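Local coordinates for protein Cif (Cell cycle inhibiting factor) (Escherichia coli, PDB 3EFY) that deamidates a glutamine side chain of host NEDD8 to glutamate, shutting down cullin-RING ubiquitin ligases and thereby inhibiting the host cell cycle, at residues G92-K106 and I133-R147. Residues are numbered along the deposited sequence; the frame is centred on the assembly and turned at random.
Sequences GVTRKLRFEDWMTHK and IATLFDIDGNVKMLR
The guanidinium of R95 lies between M145 CG, 3.4 Å above the plane over its centre, and I139 CG2 on the opposite face, while the carboxylates of D138 and D140 meet its edge. The W102 indole has K106 CB over one face, with the backbone of D138 and I139 at its edge; NE1 is spent on L84 O. A salt-bridge network around R95 ties the chain leading into helix 99-103 to an Asx turn at D138, where helix 130-137 ends in a type I turn to G141. R95 grips D138 side-on, in nearly coplanar fashion: NE to OD1 is 2.8 Å and NH2 to OD2 2.9 Å, each on a syn lone pair. NH2 also reaches D140 OD2, from above that carboxylate's plane. Backbone N of D140 and of N142 give D138 OD2 two further donors, so the acid is fixed from both segments.

I139 CD1 packs against L97 CD1 at 3.9 Å. L97 also touches the active-site residue Q86, whose NE2 donates to F137 O, and the F137 side chain lies close to the active-site H66, so the contact borders the catalytic centre of this C-terminal deamidase portion of Cif.

Farther along, R147 N bonds V93 O at 2.9 Å, and T94 CG2 meets L146 CD2. At the other end K106, with CG anti to its own backbone nitrogen (chi1 -168°) and the chain extended, carries its ammonium to the helix terminus, where NZ donates to T135 O at 2.9 Å and, nearly in line with the C=O bond, to D138 O at 2.8 Å.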
loop_
_atom_site.group_PDB
_atom_site.type_symbol
_atom_site.label_atom_id
_atom_site.label_comp_id
_atom_site.label_asym_id
_atom_site.label_seq_id
_atom_site.Cartn_x
_atom_site.Cartn_y
_atom_site.Cartn_z
ATOM N N GLY A 92 21.922 13.530 -7.328
ATOM C CA GLY A 92 22.003 14.903 -6.857
ATOM C C GLY A 92 23.064 15.178 -5.808
ATOM O O GLY A 92 24.208 14.774 -5.965
ATOM N N VAL A 93 22.701 15.914 -4.747
ATOM C CA VAL A 93 23.671 16.280 -3.696
ATOM C C VAL A 93 24.141 15.080 -2.905
ATOM O O VAL A 93 25.339 14.885 -2.634
ATOM C CB VAL A 93 23.104 17.352 -2.709
ATOM C CG1 VAL A 93 24.083 17.656 -1.585
ATOM C CG2 VAL A 93 22.730 18.656 -3.469
ATOM N N THR A 94 23.184 14.252 -2.485
ATOM C CA THR A 94 23.453 13.101 -1.665
ATOM C C THR A 94 23.669 11.869 -2.539
ATOM O O THR A 94 23.179 11.782 -3.671
ATOM C CB THR A 94 22.225 12.916 -0.705
ATOM O OG1 THR A 94 21.040 13.232 -1.458
ATOM C CG2 THR A 94 22.326 13.835 0.446
ATOM N N ARG A 95 24.397 10.895 -2.021
ATOM C CA ARG A 95 24.694 9.696 -2.764
ATOM C C ARG A 95 23.591 8.651 -2.752
ATOM O O ARG A 95 22.617 8.748 -1.955
ATOM C CB ARG A 95 26.002 9.099 -2.250
ATOM C CG ARG A 95 25.928 8.544 -0.862
ATOM C CD ARG A 95 27.185 7.775 -0.520
ATOM N NE ARG A 95 27.495 7.856 0.884
ATOM C CZ ARG A 95 28.247 6.995 1.553
ATOM N NH1 ARG A 95 28.836 5.957 0.922
ATOM N NH2 ARG A 95 28.457 7.191 2.850
ATOM N N LYS A 96 23.695 7.658 -3.642
ATOM C CA LYS A 96 22.723 6.556 -3.703
ATOM C C LYS A 96 22.577 5.849 -2.370
ATOM O O LYS A 96 23.574 5.549 -1.713
ATOM C CB LYS A 96 23.111 5.464 -4.736
ATOM C CG LYS A 96 22.028 4.399 -4.921
ATOM C CD LYS A 96 22.271 3.404 -6.077
ATOM C CE LYS A 96 21.309 2.201 -6.003
ATOM N NZ LYS A 96 19.894 2.593 -6.317
ATOM N N LEU A 97 21.318 5.619 -1.982
ATOM C CA LEU A 97 20.947 4.995 -0.718
ATOM C C LEU A 97 19.692 4.144 -0.842
ATOM O O LEU A 97 18.612 4.665 -1.144
ATOM C CB LEU A 97 20.720 6.101 0.306
ATOM C CG LEU A 97 20.207 5.732 1.692
ATOM C CD1 LEU A 97 21.283 4.924 2.486
ATOM C CD2 LEU A 97 19.921 7.041 2.451
ATOM N N ARG A 98 19.812 2.840 -0.632
ATOM C CA ARG A 98 18.662 1.956 -0.653
ATOM C C ARG A 98 17.876 2.116 0.633
ATOM O O ARG A 98 18.470 2.239 1.722
ATOM C CB ARG A 98 19.062 0.504 -0.850
ATOM C CG ARG A 98 19.772 0.290 -2.203
ATOM C CD ARG A 98 20.314 -1.142 -2.325
ATOM N NE ARG A 98 19.222 -2.073 -2.125
ATOM C CZ ARG A 98 19.051 -2.852 -1.059
ATOM N NH1 ARG A 98 19.941 -2.872 -0.058
ATOM N NH2 ARG A 98 17.974 -3.631 -0.999
ATOM N N PHE A 99 16.556 2.106 0.530
ATOM C CA PHE A 99 15.698 2.176 1.723
ATOM C C PHE A 99 16.116 1.115 2.741
ATOM O O PHE A 99 16.285 1.418 3.908
ATOM C CB PHE A 99 14.210 1.966 1.341
ATOM C CG PHE A 99 13.245 2.088 2.472
ATOM C CD1 PHE A 99 12.953 3.315 3.045
ATOM C CD2 PHE A 99 12.523 0.975 2.910
ATOM C CE1 PHE A 99 12.024 3.425 4.013
ATOM C CE2 PHE A 99 11.582 1.090 3.921
ATOM C CZ PHE A 99 11.343 2.337 4.484
ATOM N N GLU A 100 16.329 -0.117 2.259
ATOM C CA GLU A 100 16.720 -1.231 3.158
ATOM C C GLU A 100 17.958 -0.903 4.006
ATOM O O GLU A 100 17.984 -1.129 5.224
ATOM C CB GLU A 100 16.963 -2.505 2.331
ATOM C CG GLU A 100 17.386 -3.676 3.140
ATOM C CD GLU A 100 17.479 -4.950 2.328
ATOM O OE1 GLU A 100 17.548 -4.903 1.077
ATOM O OE2 GLU A 100 17.483 -6.004 2.970
ATOM N N ASP A 101 18.954 -0.317 3.363
ATOM C CA ASP A 101 20.218 0.012 4.022
ATOM C C ASP A 101 20.056 1.134 5.035
ATOM O O ASP A 101 20.496 1.012 6.183
ATOM C CB ASP A 101 21.266 0.339 2.991
ATOM C CG ASP A 101 21.601 -0.856 2.100
ATOM O OD1 ASP A 101 21.479 -2.030 2.574
ATOM O OD2 ASP A 101 21.923 -0.622 0.912
ATOM N N TRP A 102 19.361 2.212 4.639
ATOM C CA TRP A 102 19.086 3.304 5.551
ATOM C C TRP A 102 18.332 2.788 6.797
ATOM O O TRP A 102 18.665 3.144 7.950
ATOM C CB TRP A 102 18.285 4.401 4.828
ATOM C CG TRP A 102 17.954 5.566 5.701
ATOM C CD1 TRP A 102 16.726 5.821 6.272
ATOM C CD2 TRP A 102 18.841 6.582 6.195
ATOM N NE1 TRP A 102 16.804 6.954 7.031
ATOM C CE2 TRP A 102 18.088 7.438 7.021
ATOM C CE3 TRP A 102 20.206 6.861 6.036
ATOM C CZ2 TRP A 102 18.665 8.537 7.663
ATOM C CZ3 TRP A 102 20.755 7.965 6.623
ATOM C CH2 TRP A 102 19.992 8.814 7.430
ATOM N N MET A 103 17.290 1.992 6.577
ATOM C CA MET A 103 16.359 1.642 7.645
ATOM C C MET A 103 16.954 0.648 8.647
ATOM O O MET A 103 16.549 0.648 9.839
ATOM C CB MET A 103 15.041 1.129 7.106
ATOM C CG MET A 103 14.298 2.174 6.253
ATOM S SD MET A 103 13.729 3.579 7.258
ATOM C CE MET A 103 12.348 2.843 8.040
ATOM N N THR A 104 17.915 -0.123 8.159
ATOM C CA THR A 104 18.559 -1.169 8.993
ATOM C C THR A 104 19.836 -0.665 9.669
ATOM O O THR A 104 20.532 -1.448 10.360
ATOM C CB THR A 104 18.762 -2.497 8.181
ATOM O OG1 THR A 104 19.600 -2.316 7.040
ATOM C CG2 THR A 104 17.416 -3.091 7.733
ATOM N N HIS A 105 20.179 0.603 9.458
ATOM C CA HIS A 105 21.345 1.205 10.023
ATOM C C HIS A 105 20.887 2.540 10.648
ATOM O O HIS A 105 20.244 2.542 11.677
ATOM C CB HIS A 105 22.514 1.233 8.993
ATOM C CG HIS A 105 22.903 -0.143 8.519
ATOM N ND1 HIS A 105 22.324 -0.735 7.425
ATOM C CD2 HIS A 105 23.705 -1.098 9.077
ATOM C CE1 HIS A 105 22.788 -1.970 7.285
ATOM N NE2 HIS A 105 23.631 -2.214 8.276
ATOM N N LYS A 106 21.155 3.645 10.036
ATOM C CA LYS A 106 20.997 4.921 10.682
ATOM C C LYS A 106 19.576 5.313 11.109
ATOM O O LYS A 106 19.389 5.975 12.123
ATOM C CB LYS A 106 21.603 5.967 9.777
ATOM C CG LYS A 106 21.773 7.314 10.401
ATOM C CD LYS A 106 22.864 8.072 9.724
ATOM C CE LYS A 106 22.887 9.523 10.097
ATOM N NZ LYS A 106 24.118 10.196 9.571
ATOM N N ILE A 133 24.162 18.667 6.458
ATOM C CA ILE A 133 23.513 17.770 5.472
ATOM C C ILE A 133 24.002 16.347 5.617
ATOM O O ILE A 133 23.229 15.397 5.642
ATOM C CB ILE A 133 23.719 18.297 4.020
ATOM C CG1 ILE A 133 23.033 19.625 3.809
ATOM C CG2 ILE A 133 23.237 17.265 2.948
ATOM C CD1 ILE A 133 23.419 20.290 2.498
ATOM N N ALA A 134 25.320 16.149 5.753
ATOM C CA ALA A 134 25.825 14.798 5.963
ATOM C C ALA A 134 25.347 14.146 7.222
ATOM O O ALA A 134 25.027 12.954 7.234
ATOM C CB ALA A 134 27.356 14.778 5.950
ATOM N N THR A 135 25.283 14.910 8.307
ATOM C CA THR A 135 24.819 14.386 9.595
ATOM C C THR A 135 23.376 13.884 9.530
ATOM O O THR A 135 23.053 12.847 10.058
ATOM C CB THR A 135 24.965 15.397 10.708
ATOM O OG1 THR A 135 26.376 15.608 10.940
ATOM C CG2 THR A 135 24.358 14.884 11.997
ATOM N N LEU A 136 22.560 14.597 8.776
ATOM C CA LEU A 136 21.139 14.231 8.639
ATOM C C LEU A 136 20.886 13.126 7.604
ATOM O O LEU A 136 20.074 12.233 7.842
ATOM C CB LEU A 136 20.308 15.461 8.296
ATOM C CG LEU A 136 20.158 16.476 9.443
ATOM C CD1 LEU A 136 19.630 17.835 8.947
ATOM C CD2 LEU A 136 19.252 15.836 10.557
ATOM N N PHE A 137 21.568 13.205 6.448
ATOM C CA PHE A 137 21.117 12.442 5.287
ATOM C C PHE A 137 22.065 11.335 4.812
ATOM O O PHE A 137 21.631 10.417 4.133
ATOM C CB PHE A 137 20.840 13.377 4.103
ATOM C CG PHE A 137 19.713 14.363 4.344
ATOM C CD1 PHE A 137 18.397 13.938 4.257
ATOM C CD2 PHE A 137 19.974 15.686 4.636
ATOM C CE1 PHE A 137 17.349 14.842 4.529
ATOM C CE2 PHE A 137 18.953 16.570 4.876
ATOM C CZ PHE A 137 17.635 16.135 4.834
ATOM N N ASP A 138 23.362 11.447 5.156
ATOM C CA ASP A 138 24.336 10.434 4.719
ATOM C C ASP A 138 24.425 9.243 5.685
ATOM O O ASP A 138 24.501 9.413 6.890
ATOM C CB ASP A 138 25.700 11.076 4.468
ATOM C CG ASP A 138 26.647 10.107 3.739
ATOM O OD1 ASP A 138 26.473 9.890 2.521
ATOM O OD2 ASP A 138 27.447 9.447 4.432
ATOM N N ILE A 139 24.429 8.026 5.158
ATOM C CA ILE A 139 24.389 6.827 5.971
ATOM C C ILE A 139 25.597 6.726 6.939
ATOM O O ILE A 139 25.484 6.172 8.030
ATOM C CB ILE A 139 24.247 5.557 5.106
ATOM C CG1 ILE A 139 23.757 4.382 5.963
ATOM C CG2 ILE A 139 25.530 5.305 4.289
ATOM C CD1 ILE A 139 23.348 3.122 5.239
ATOM N N ASP A 140 26.712 7.281 6.494
ATOM C CA ASP A 140 27.952 7.318 7.274
ATOM C C ASP A 140 28.256 8.689 7.878
ATOM O O ASP A 140 29.302 8.882 8.531
ATOM C CB ASP A 140 29.144 6.900 6.379
ATOM C CG ASP A 140 29.060 5.478 5.889
ATOM O OD1 ASP A 140 28.579 4.589 6.636
ATOM O OD2 ASP A 140 29.520 5.242 4.730
ATOM N N GLY A 141 27.413 9.681 7.643
ATOM C CA GLY A 141 27.699 11.054 7.997
ATOM C C GLY A 141 28.908 11.655 7.319
ATOM O O GLY A 141 29.581 12.516 7.897
ATOM N N ASN A 142 29.180 11.218 6.091
ATOM C CA ASN A 142 30.446 11.527 5.423
ATOM C C ASN A 142 30.314 12.680 4.444
ATOM O O ASN A 142 29.743 12.536 3.354
ATOM C CB ASN A 142 30.969 10.265 4.748
ATOM C CG ASN A 142 32.381 10.467 4.159
ATOM O OD1 ASN A 142 32.888 11.585 4.123
ATOM N ND2 ASN A 142 32.996 9.378 3.713
ATOM N N VAL A 143 30.837 13.850 4.821
ATOM C CA VAL A 143 30.725 15.043 4.018
ATOM C C VAL A 143 31.425 14.891 2.639
ATOM O O VAL A 143 30.985 15.485 1.655
ATOM C CB VAL A 143 31.247 16.280 4.793
ATOM C CG1 VAL A 143 32.763 16.195 4.985
ATOM C CG2 VAL A 143 30.924 17.560 4.055
ATOM N N LYS A 144 32.456 14.053 2.575
ATOM C CA LYS A 144 33.172 13.847 1.306
ATOM C C LYS A 144 32.332 13.145 0.263
ATOM O O LYS A 144 32.693 13.167 -0.922
ATOM C CB LYS A 144 34.469 13.066 1.505
ATOM C CG LYS A 144 35.435 13.789 2.415
ATOM C CD LYS A 144 36.735 13.059 2.506
ATOM C CE LYS A 144 37.716 13.808 3.403
ATOM N NZ LYS A 144 38.869 12.908 3.765
ATOM N N MET A 145 31.230 12.506 0.664
ATOM C CA MET A 145 30.357 11.841 -0.310
ATOM C C MET A 145 29.329 12.764 -0.942
ATOM O O MET A 145 28.627 12.344 -1.874
ATOM C CB MET A 145 29.656 10.633 0.297
ATOM C CG MET A 145 30.538 9.514 0.783
ATOM S SD MET A 145 31.295 8.800 -0.691
ATOM C CE MET A 145 32.926 9.478 -0.511
ATOM N N LEU A 146 29.197 13.993 -0.450
ATOM C CA LEU A 146 28.225 14.926 -0.960
ATOM C C LEU A 146 28.771 15.679 -2.133
ATOM O O LEU A 146 29.995 15.799 -2.299
ATOM C CB LEU A 146 27.824 15.940 0.093
ATOM C CG LEU A 146 27.240 15.315 1.352
ATOM C CD1 LEU A 146 26.923 16.481 2.313
ATOM C CD2 LEU A 146 25.980 14.452 1.112
ATOM N N ARG A 147 27.868 16.190 -2.933
ATOM C CA ARG A 147 28.208 17.047 -4.063
ATOM C C ARG A 147 27.477 18.381 -3.953
ATOM O O ARG A 147 26.355 18.529 -4.444
ATOM C CB ARG A 147 27.871 16.334 -5.359
ATOM C CG ARG A 147 28.816 15.132 -5.649
ATOM C CD ARG A 147 28.585 14.584 -7.018
ATOM N NE ARG A 147 29.522 13.505 -7.314
ATOM C CZ ARG A 147 29.488 12.787 -8.431
ATOM N NH1 ARG A 147 28.593 13.039 -9.374
ATOM N NH2 ARG A 147 30.361 11.817 -8.599
HETATM O O HOH W 1 25.498 13.722 -8.817
HETATM O O HOH W 2 24.634 11.165 0.920
HETATM O O HOH W 3 29.446 3.542 2.907
#